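Local coordinates for protein D-alanyl-D-alanine carboxypeptidase (Streptococcus pneumoniae R6, PDB 1XP4) that probably trims the terminal D-alanine from cell wall precursor peptides as a serine-type D-Ala-D-Ala carboxypeptidase, at residues Val20-Gly25 against Arg245-Val250; Thr24-Tyr29 against Gln359-Thr364; Ala295-Gly300 against Ile336-Glu341. All blocks are in the same frame, centred on the assembly; numbering follows the deposited sequence.

How the contacts relate
From the N terminus the chain runs through strand 17-21, turns sharply and returns as strand 26-31. Contacts 1 and 2 both start from this hairpin and share Thr-24 and Gly-25. Contact 1 closes a loop of about 220 residues by laying 20-25 beside 245-250 in the five-stranded antiparallel sheet of the catalytic domain. Contact 2 closes a longer one, bringing 359-364 of the C-terminal domain back onto 24-29, so that the two domains meet at the sheet's margin. Contact 3 opens after contact 1 has closed and is nested within the loop of contact 2; it joins two loops of the C-terminal domain, about 36 Å between centres from contact 2.

Contact 1: residues Val20-Gly25 against Arg245-Val250; sequences VEANTG and RVITVV
Val-20 and Ile-247 form a hydrogen-bonded antiparallel pair, with Ile-247 N giving a nearly straight bond of 2.7 Å to Val-20 O (176° at the hydrogen) and Val-20 N giving one of 2.9 Å to Ile-247 O. Glu-21 and Val-246 follow as a non-hydrogen-bonded pair. One step on, the strand ends: Ala-22 N still reaches Arg-245 O at 3.0 Å, but from above the carbonyl plane, where 22-24 leave the strand for a helical turn closed by Gly-25 N on Glu-21 O. Gly-25, at a positive phi of 71°, completes the reversal. The segments thus join strand 17-21 to strand 244-253 in the antiparallel sheet of the peptidase domain, a sheet characteristic of the penicillin-binding and beta-lactamase clan, with helices 170-183 and 262-277 on its two faces. Val-20 and Ile-247 share the face toward helix 170-183. Their branched side chains suit a buried strand and meet obliquely, Val-20 CG2 lying 3.8 Å from Ile-247 CB. Beside them the small Ala-22 directs CB across the gap, against the CG1 branch of Ile-247 at 4.0 Å and the aliphatic start of Arg-245. The guanidinium of that arginine leads away to a salt bridge with Asp-221. Val-246 turns to the other face, onto Met-271 of helix 262-277. Glu-21, on that face too, has CG anti to its backbone N (chi1 -173°) and then bends, bringing the carboxylate back over its own turn. There OE1 accepts both Thr-24 N, at 2.8 Å, and Thr-24 OG1, at 2.9 Å; two bonds on one oxygen pin the buried carboxylate and brace the turn.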
loop_
_atom_site.group_PDB
_atom_site.type_symbol
_atom_site.label_atom_id
_atom_site.label_comp_id
_atom_site.label_asym_id
_atom_site.label_seq_id
_atom_site.Cartn_x
_atom_site.Cartn_y
_atom_site.Cartn_z
ATOM N N VAL A 20 -8.517 -0.624 4.788
ATOM C CA VAL A 20 -7.884 -1.606 5.670
ATOM C C VAL A 20 -6.856 -0.991 6.601
ATOM O O VAL A 20 -6.256 0.036 6.285
ATOM C CB VAL A 20 -7.185 -2.735 4.877
ATOM C CG1 VAL A 20 -8.208 -3.500 4.084
ATOM C CG2 VAL A 20 -6.114 -2.161 3.965
ATOM N N GLU A 21 -6.671 -1.613 7.761
ATOM C CA GLU A 21 -5.681 -1.131 8.711
ATOM C C GLU A 21 -4.392 -1.701 8.149
ATOM O O GLU A 21 -4.223 -2.911 8.077
ATOM C CB GLU A 21 -5.973 -1.677 10.103
ATOM C CG GLU A 21 -5.099 -1.105 11.197
ATOM C CD GLU A 21 -3.749 -1.772 11.265
ATOM O OE1 GLU A 21 -3.713 -3.022 11.342
ATOM O OE2 GLU A 21 -2.726 -1.050 11.250
ATOM N N ALA A 22 -3.497 -0.818 7.724
ATOM C CA ALA A 22 -2.239 -1.220 7.099
ATOM C C ALA A 22 -1.531 -2.419 7.701
ATOM O O ALA A 22 -1.336 -3.436 7.027
ATOM C CB ALA A 22 -1.281 -0.046 7.055
ATOM N N ASN A 23 -1.160 -2.313 8.970
ATOM C CA ASN A 23 -0.419 -3.376 9.602
ATOM C C ASN A 23 -1.017 -4.778 9.571
ATOM O O ASN A 23 -0.331 -5.729 9.177
ATOM C CB ASN A 23 -0.083 -2.993 11.033
ATOM C CG ASN A 23 1.034 -3.833 11.590
ATOM O OD1 ASN A 23 1.910 -4.269 10.843
ATOM N ND2 ASN A 23 1.027 -4.057 12.899
ATOM N N THR A 24 -2.276 -4.932 9.972
ATOM C CA THR A 24 -2.866 -6.268 9.982
ATOM C C THR A 24 -3.645 -6.629 8.727
ATOM O O THR A 24 -3.989 -7.789 8.522
ATOM C CB THR A 24 -3.790 -6.464 11.194
ATOM O OG1 THR A 24 -4.936 -5.613 11.071
ATOM C CG2 THR A 24 -3.045 -6.131 12.479
ATOM N N GLY A 25 -3.915 -5.641 7.881
ATOM C CA GLY A 25 -4.660 -5.906 6.666
ATOM C C GLY A 25 -6.120 -6.201 6.950
ATOM O O GLY A 25 -6.836 -6.735 6.094
ATOM N N ARG A 245 -2.912 3.465 11.210
ATOM C CA ARG A 245 -2.652 3.637 9.782
ATOM C C ARG A 245 -3.729 2.944 8.960
ATOM O O ARG A 245 -3.989 1.747 9.109
ATOM C CB ARG A 245 -1.289 3.072 9.402
ATOM C CG ARG A 245 -0.964 3.253 7.941
ATOM C CD ARG A 245 0.447 3.771 7.774
ATOM N NE ARG A 245 0.449 4.912 6.869
ATOM C CZ ARG A 245 1.307 5.922 6.944
ATOM N NH1 ARG A 245 2.245 5.934 7.884
ATOM N NH2 ARG A 245 1.202 6.937 6.095
ATOM N N VAL A 246 -4.345 3.710 8.073
ATOM C CA VAL A 246 -5.409 3.197 7.244
ATOM C C VAL A 246 -5.071 3.334 5.779
ATOM O O VAL A 246 -4.564 4.371 5.350
ATOM C CB VAL A 246 -6.723 3.969 7.499
ATOM C CG1 VAL A 246 -7.803 3.490 6.536
ATOM C CG2 VAL A 246 -7.171 3.789 8.945
ATOM N N ILE A 247 -5.333 2.275 5.021
ATOM C CA ILE A 247 -5.120 2.309 3.586
ATOM C C ILE A 247 -6.509 2.394 2.994
ATOM O O ILE A 247 -7.390 1.609 3.325
ATOM C CB ILE A 247 -4.415 1.066 3.057
ATOM C CG1 ILE A 247 -3.003 0.985 3.642
ATOM C CG2 ILE A 247 -4.352 1.137 1.531
ATOM C CD1 ILE A 247 -2.141 -0.088 3.010
ATOM N N THR A 248 -6.687 3.375 2.121
ATOM C CA THR A 248 -7.964 3.656 1.486
ATOM C C THR A 248 -7.931 3.486 -0.027
ATOM O O THR A 248 -7.009 3.957 -0.701
ATOM C CB THR A 248 -8.396 5.103 1.845
ATOM O OG1 THR A 248 -9.130 5.078 3.072
ATOM C CG2 THR A 248 -9.242 5.733 0.746
ATOM N N VAL A 249 -8.945 2.809 -0.553
ATOM C CA VAL A 249 -9.051 2.701 -1.983
ATOM C C VAL A 249 -10.455 3.092 -2.420
ATOM O O VAL A 249 -11.436 2.459 -2.125
ATOM C CB VAL A 249 -8.761 1.252 -2.316
ATOM C CG1 VAL A 249 -8.748 1.063 -3.809
ATOM C CG2 VAL A 249 -7.409 0.845 -1.742
ATOM N N VAL A 250 -10.562 4.253 -3.088
ATOM C CA VAL A 250 -11.837 4.706 -3.633
ATOM C C VAL A 250 -11.719 4.701 -5.182
ATOM O O VAL A 250 -11.054 5.542 -5.749
ATOM C CB VAL A 250 -12.048 6.156 -3.130
ATOM C CG1 VAL A 250 -13.002 6.939 -4.047
ATOM C CG2 VAL A 250 -12.589 6.226 -1.718
#

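Contact 2: residues Thr24-Tyr29 against Gln359-Thr364; sequences TGKILY and QGYITT
Tyr-361 lays one face of its ring over Lys-26, whose CA stands 3.9 Å from the ring centroid in a CH-pi contact, while Lys-26 CB approaches Tyr-361 CE2 at 3.4 Å. The ring gets there with CG anti to the carbonyl carbon (chi1 -70°), which folds it back over 24-29. Its edge meets Thr-24 O in the ring plane. Lys-26 runs extended through three torsions, its methylenes passing the tyrosine hydroxyl, and bends only at the last one. This long aliphatic stem suits the ring, and the ammonium beyond it forms a salt bridge with Asp-353, which is also hydrogen-bonded to the hydroxyl of Tyr-361. The backbones are joined by a single bridge: Ile-362 N binds Gly-25 O at 2.9 Å, and Ile-27 N binds Gly-360 O at 2.6 Å. Gly-360 O also receives a water that donates to Ile-27 O and accepts from Lys-26 NZ. In this way a loop of the C-terminal domain is fastened to the outermost strand of the peptidase sheet, 26-31, which bears a classic beta bulge where Leu-28 and Tyr-29 both face Ala-19. On the other side of the bridge, Ile-362 sets CG1 between its backbone N and carbonyl carbon (chi1 58°), against Gly-25; with no side chain there, the CG1 of Ile-362 comes within 3.7 Å of Gly-25 CA. Its CG2 packs on Ile-27 CG1 at 4.0 Å. Both isoleucines continue onto Val-20 of strand 17-21, and Ile-362 also touches Tyr-171 and Arg-178 of helix 170-183.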
loop_
_atom_site.group_PDB
_atom_site.type_symbol
_atom_site.label_atom_id
_atom_site.label_comp_id
_atom_site.label_asym_id
_atom_site.label_seq_id
_atom_site.Cartn_x
_atom_site.Cartn_y
_atom_site.Cartn_z
ATOM N N THR A 24 -2.276 -4.932 9.972
ATOM C CA THR A 24 -2.866 -6.268 9.982
ATOM C C THR A 24 -3.645 -6.629 8.727
ATOM O O THR A 24 -3.989 -7.789 8.522
ATOM C CB THR A 24 -3.790 -6.464 11.194
ATOM O OG1 THR A 24 -4.936 -5.613 11.071
ATOM C CG2 THR A 24 -3.045 -6.131 12.479
ATOM N N GLY A 25 -3.915 -5.641 7.881
ATOM C CA GLY A 25 -4.660 -5.906 6.666
ATOM C C GLY A 25 -6.120 -6.201 6.950
ATOM O O GLY A 25 -6.836 -6.735 6.094
ATOM N N LYS A 26 -6.563 -5.857 8.155
ATOM C CA LYS A 26 -7.943 -6.082 8.545
ATOM C C LYS A 26 -8.850 -5.144 7.765
ATOM O O LYS A 26 -8.556 -3.959 7.614
ATOM C CB LYS A 26 -8.125 -5.845 10.040
ATOM C CG LYS A 26 -9.563 -5.979 10.472
ATOM C CD LYS A 26 -9.777 -5.562 11.916
ATOM C CE LYS A 26 -11.272 -5.533 12.259
ATOM N NZ LYS A 26 -11.943 -6.874 12.107
ATOM N N ILE A 27 -9.957 -5.678 7.272
ATOM C CA ILE A 27 -10.900 -4.881 6.497
ATOM C C ILE A 27 -11.853 -4.089 7.398
ATOM O O ILE A 27 -12.531 -4.653 8.257
ATOM C CB ILE A 27 -11.700 -5.788 5.537
ATOM C CG1 ILE A 27 -10.730 -6.456 4.555
ATOM C CG2 ILE A 27 -12.767 -4.981 4.822
ATOM C CD1 ILE A 27 -11.350 -7.526 3.684
ATOM N N LEU A 28 -11.898 -2.777 7.193
ATOM C CA LEU A 28 -12.751 -1.911 7.998
ATOM C C LEU A 28 -14.021 -1.471 7.264
ATOM O O LEU A 28 -15.050 -1.190 7.885
ATOM C CB LEU A 28 -11.954 -0.682 8.436
ATOM C CG LEU A 28 -10.635 -0.971 9.152
ATOM C CD1 LEU A 28 -9.926 0.339 9.453
ATOM C CD2 LEU A 28 -10.903 -1.754 10.433
ATOM N N TYR A 29 -13.939 -1.400 5.941
ATOM C CA TYR A 29 -15.070 -1.000 5.124
ATOM C C TYR A 29 -14.918 -1.513 3.703
ATOM O O TYR A 29 -13.813 -1.576 3.159
ATOM C CB TYR A 29 -15.201 0.516 5.065
ATOM C CG TYR A 29 -16.356 0.947 4.197
ATOM C CD1 TYR A 29 -17.651 0.954 4.696
ATOM C CD2 TYR A 29 -16.170 1.251 2.854
ATOM C CE1 TYR A 29 -18.733 1.244 3.883
ATOM C CE2 TYR A 29 -17.249 1.540 2.032
ATOM C CZ TYR A 29 -18.526 1.534 2.556
ATOM O OH TYR A 29 -19.609 1.814 1.765
ATOM N N GLN A 359 -14.375 -9.940 3.730
ATOM C CA GLN A 359 -13.664 -11.213 3.816
ATOM C C GLN A 359 -12.805 -11.188 5.083
ATOM O O GLN A 359 -11.993 -12.079 5.318
ATOM C CB GLN A 359 -12.782 -11.416 2.583
ATOM C CG GLN A 359 -13.500 -11.108 1.291
ATOM C CD GLN A 359 -12.761 -11.613 0.075
ATOM O OE1 GLN A 359 -12.736 -12.814 -0.190
ATOM N NE2 GLN A 359 -12.147 -10.700 -0.671
ATOM N N GLY A 360 -13.004 -10.148 5.890
ATOM C CA GLY A 360 -12.275 -9.995 7.137
ATOM C C GLY A 360 -10.913 -9.346 6.989
ATOM O O GLY A 360 -10.693 -8.218 7.441
ATOM N N TYR A 361 -9.996 -10.070 6.353
ATOM C CA TYR A 361 -8.636 -9.600 6.144
ATOM C C TYR A 361 -8.194 -9.774 4.692
ATOM O O TYR A 361 -8.663 -10.679 4.000
ATOM C CB TYR A 361 -7.680 -10.373 7.056
ATOM C CG TYR A 361 -7.814 -10.046 8.525
ATOM C CD1 TYR A 361 -8.937 -10.431 9.250
ATOM C CD2 TYR A 361 -6.826 -9.311 9.177
ATOM C CE1 TYR A 361 -9.075 -10.086 10.594
ATOM C CE2 TYR A 361 -6.949 -8.963 10.510
ATOM C CZ TYR A 361 -8.074 -9.346 11.216
ATOM O OH TYR A 361 -8.200 -8.966 12.532
ATOM N N ILE A 362 -7.294 -8.904 4.231
ATOM C CA ILE A 362 -6.777 -9.001 2.867
ATOM C C ILE A 362 -5.543 -9.903 2.856
ATOM O O ILE A 362 -4.784 -9.936 1.891
ATOM C CB ILE A 362 -6.372 -7.619 2.291
ATOM C CG1 ILE A 362 -5.313 -6.964 3.182
ATOM C CG2 ILE A 362 -7.600 -6.738 2.145
ATOM C CD1 ILE A 362 -4.596 -5.800 2.518
ATOM N N THR A 363 -5.349 -10.627 3.951
ATOM C CA THR A 363 -4.227 -11.544 4.101
ATOM C C THR A 363 -4.755 -12.795 4.800
ATOM O O THR A 363 -5.670 -12.709 5.612
ATOM C CB THR A 363 -3.093 -10.891 4.938
ATOM O OG1 THR A 363 -2.026 -11.824 5.122
ATOM C CG2 THR A 363 -3.605 -10.450 6.290
ATOM N N THR A 364 -4.199 -13.959 4.485
ATOM C CA THR A 364 -4.670 -15.190 5.108
ATOM C C THR A 364 -4.212 -15.269 6.551
ATOM O O THR A 364 -4.598 -16.180 7.281
ATOM C CB THR A 364 -4.132 -16.431 4.403
ATOM O OG1 THR A 364 -2.803 -16.697 4.864
ATOM C CG2 THR A 364 -4.100 -16.215 2.907
HETATM O O HOH W 1 -12.453 -7.084 9.274
#

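Contact 3: residues Ala295-Gly300 against Ile336-Glu341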
loop_
_atom_site.group_PDB
_atom_site.type_symbol
_atom_site.label_atom_id
_atom_site.label_comp_id
_atom_site.label_asym_id
_atom_site.label_seq_id
_atom_site.Cartn_x
_atom_site.Cartn_y
_atom_site.Cartn_z
ATOM N N ALA A 295 6.764 -19.453 28.690
ATOM C CA ALA A 295 7.006 -20.460 27.661
ATOM C C ALA A 295 8.169 -21.377 28.011
ATOM O O ALA A 295 9.274 -20.920 28.273
ATOM C CB ALA A 295 7.264 -19.782 26.331
ATOM N N PRO A 296 7.922 -22.691 28.017
ATOM C CA PRO A 296 8.866 -23.765 28.318
ATOM C C PRO A 296 10.284 -23.717 27.743
ATOM O O PRO A 296 10.503 -23.298 26.606
ATOM C CB PRO A 296 8.099 -24.999 27.871
ATOM C CG PRO A 296 6.728 -24.673 28.351
ATOM C CD PRO A 296 6.559 -23.243 27.880
ATOM N N VAL A 297 11.234 -24.159 28.567
ATOM C CA VAL A 297 12.649 -24.357 28.357
ATOM C C VAL A 297 12.998 -25.626 29.114
ATOM O O VAL A 297 12.422 -25.945 30.150
ATOM C CB VAL A 297 13.401 -23.113 28.923
ATOM C CG1 VAL A 297 14.930 -23.274 28.831
ATOM C CG2 VAL A 297 13.006 -21.873 28.112
ATOM N N GLN A 298 13.894 -26.395 28.511
ATOM C CA GLN A 298 14.136 -27.715 29.028
ATOM C C GLN A 298 15.608 -27.819 29.306
ATOM O O GLN A 298 16.262 -28.695 28.769
ATOM C CB GLN A 298 13.789 -28.700 27.894
ATOM C CG GLN A 298 14.781 -28.545 26.732
ATOM C CD GLN A 298 14.559 -29.577 25.651
ATOM O OE1 GLN A 298 15.386 -29.783 24.775
ATOM N NE2 GLN A 298 13.338 -30.153 25.660
ATOM N N ASP A 299 16.148 -26.851 30.130
ATOM C CA ASP A 299 17.562 -26.843 30.657
ATOM C C ASP A 299 17.905 -25.615 31.548
ATOM O O ASP A 299 18.632 -24.734 31.137
ATOM C CB ASP A 299 18.672 -26.786 29.571
ATOM C CG ASP A 299 18.617 -27.804 28.430
ATOM O OD1 ASP A 299 18.269 -27.360 27.357
ATOM O OD2 ASP A 299 19.328 -28.816 28.472
ATOM N N GLY A 300 17.364 -25.482 32.777
ATOM C CA GLY A 300 18.123 -24.601 33.705
ATOM C C GLY A 300 17.259 -24.130 34.875
ATOM O O GLY A 300 17.159 -24.720 35.939
ATOM N N ILE A 336 11.646 -25.171 24.623
ATOM C CA ILE A 336 12.757 -25.052 23.730
ATOM C C ILE A 336 14.099 -25.256 24.399
ATOM O O ILE A 336 14.509 -24.682 25.384
ATOM C CB ILE A 336 12.608 -23.679 22.993
ATOM C CG1 ILE A 336 13.510 -22.565 23.553
ATOM C CG2 ILE A 336 11.165 -23.152 23.086
ATOM C CD1 ILE A 336 12.796 -21.688 24.598
ATOM N N PRO A 337 15.309 -25.400 23.778
ATOM C CA PRO A 337 16.546 -25.608 24.519
ATOM C C PRO A 337 17.053 -24.335 25.204
ATOM O O PRO A 337 16.525 -23.211 25.028
ATOM C CB PRO A 337 17.623 -26.117 23.531
ATOM C CG PRO A 337 17.133 -25.878 22.105
ATOM C CD PRO A 337 15.602 -25.407 22.334
ATOM N N ALA A 338 18.009 -24.508 26.110
ATOM C CA ALA A 338 18.684 -23.375 26.731
ATOM C C ALA A 338 20.144 -23.444 26.295
ATOM O O ALA A 338 20.584 -24.467 25.774
ATOM C CB ALA A 338 18.587 -23.446 28.245
ATOM N N PRO A 339 20.912 -22.361 26.499
ATOM C CA PRO A 339 20.477 -21.116 27.135
ATOM C C PRO A 339 19.584 -20.236 26.255
ATOM O O PRO A 339 19.698 -20.221 25.025
ATOM C CB PRO A 339 21.793 -20.434 27.486
ATOM C CG PRO A 339 22.649 -20.800 26.349
ATOM C CD PRO A 339 22.355 -22.284 26.182
ATOM N N LEU A 340 18.687 -19.513 26.915
ATOM C CA LEU A 340 17.770 -18.610 26.241
ATOM C C LEU A 340 18.096 -17.183 26.672
ATOM O O LEU A 340 17.975 -16.841 27.847
ATOM C CB LEU A 340 16.321 -18.952 26.608
ATOM C CG LEU A 340 15.215 -18.169 25.894
ATOM C CD1 LEU A 340 15.214 -18.500 24.403
ATOM C CD2 LEU A 340 13.874 -18.517 26.514
ATOM N N GLU A 341 18.520 -16.362 25.715
ATOM C CA GLU A 341 18.867 -14.971 25.989
ATOM C C GLU A 341 17.617 -14.130 26.178
ATOM O O GLU A 341 16.595 -14.379 25.545
ATOM C CB GLU A 341 19.688 -14.372 24.841
ATOM C CG GLU A 341 21.024 -15.051 24.558
ATOM C CD GLU A 341 21.875 -15.257 25.809
ATOM O OE1 GLU A 341 21.863 -14.383 26.704
ATOM O OE2 GLU A 341 22.568 -16.295 25.889
#
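Val-297 points its two methyls at different partners across the gap. CG2 lies against Ile-336 CD1 at 3.5 Å and against Leu-340 CD2 at 3.8 Å, while CG1, anti to the backbone N (chi1 176°), reaches Ala-338 CB at 3.7 Å. Valine suits this place, since the branching at CB lets one short side chain offer separate methyls to Ala-338 and to the pair Ile-336 and Leu-340. Ile-336 brings its CD1 end back over the backbone of 295-300, near Pro-296 O. Leu-340 CD2 meets the same valine methyl beside Ile-336 CD1, and Leu-340 carries the apolar cluster on to Val-346 of strand 345-350. Beyond Val-297, the chain of Asp-299 lies alongside Ala-338, the two CB atoms 3.6 Å apart; the small methyl lets the aspartate come close. Asp-299 OD1 accepts Ala-338 N at 3.1 Å on the anti side of the carboxylate, with the donor 28° out of its plane. The companion bond, from Ile-336 N to Pro-296 O at 3.0 Å, meets the carbonyl from above its plane. The two loops run side by side in the same direction, Val-297 next to Ile-336 and Asp-299 next to Ala-338, without regular strand pairing, and Pro-296 and Pro-337 have no N-H to offer. The result is a surface loop-to-loop contact in the strand-rich C-terminal domain of the PBP5 type, remote from the active site.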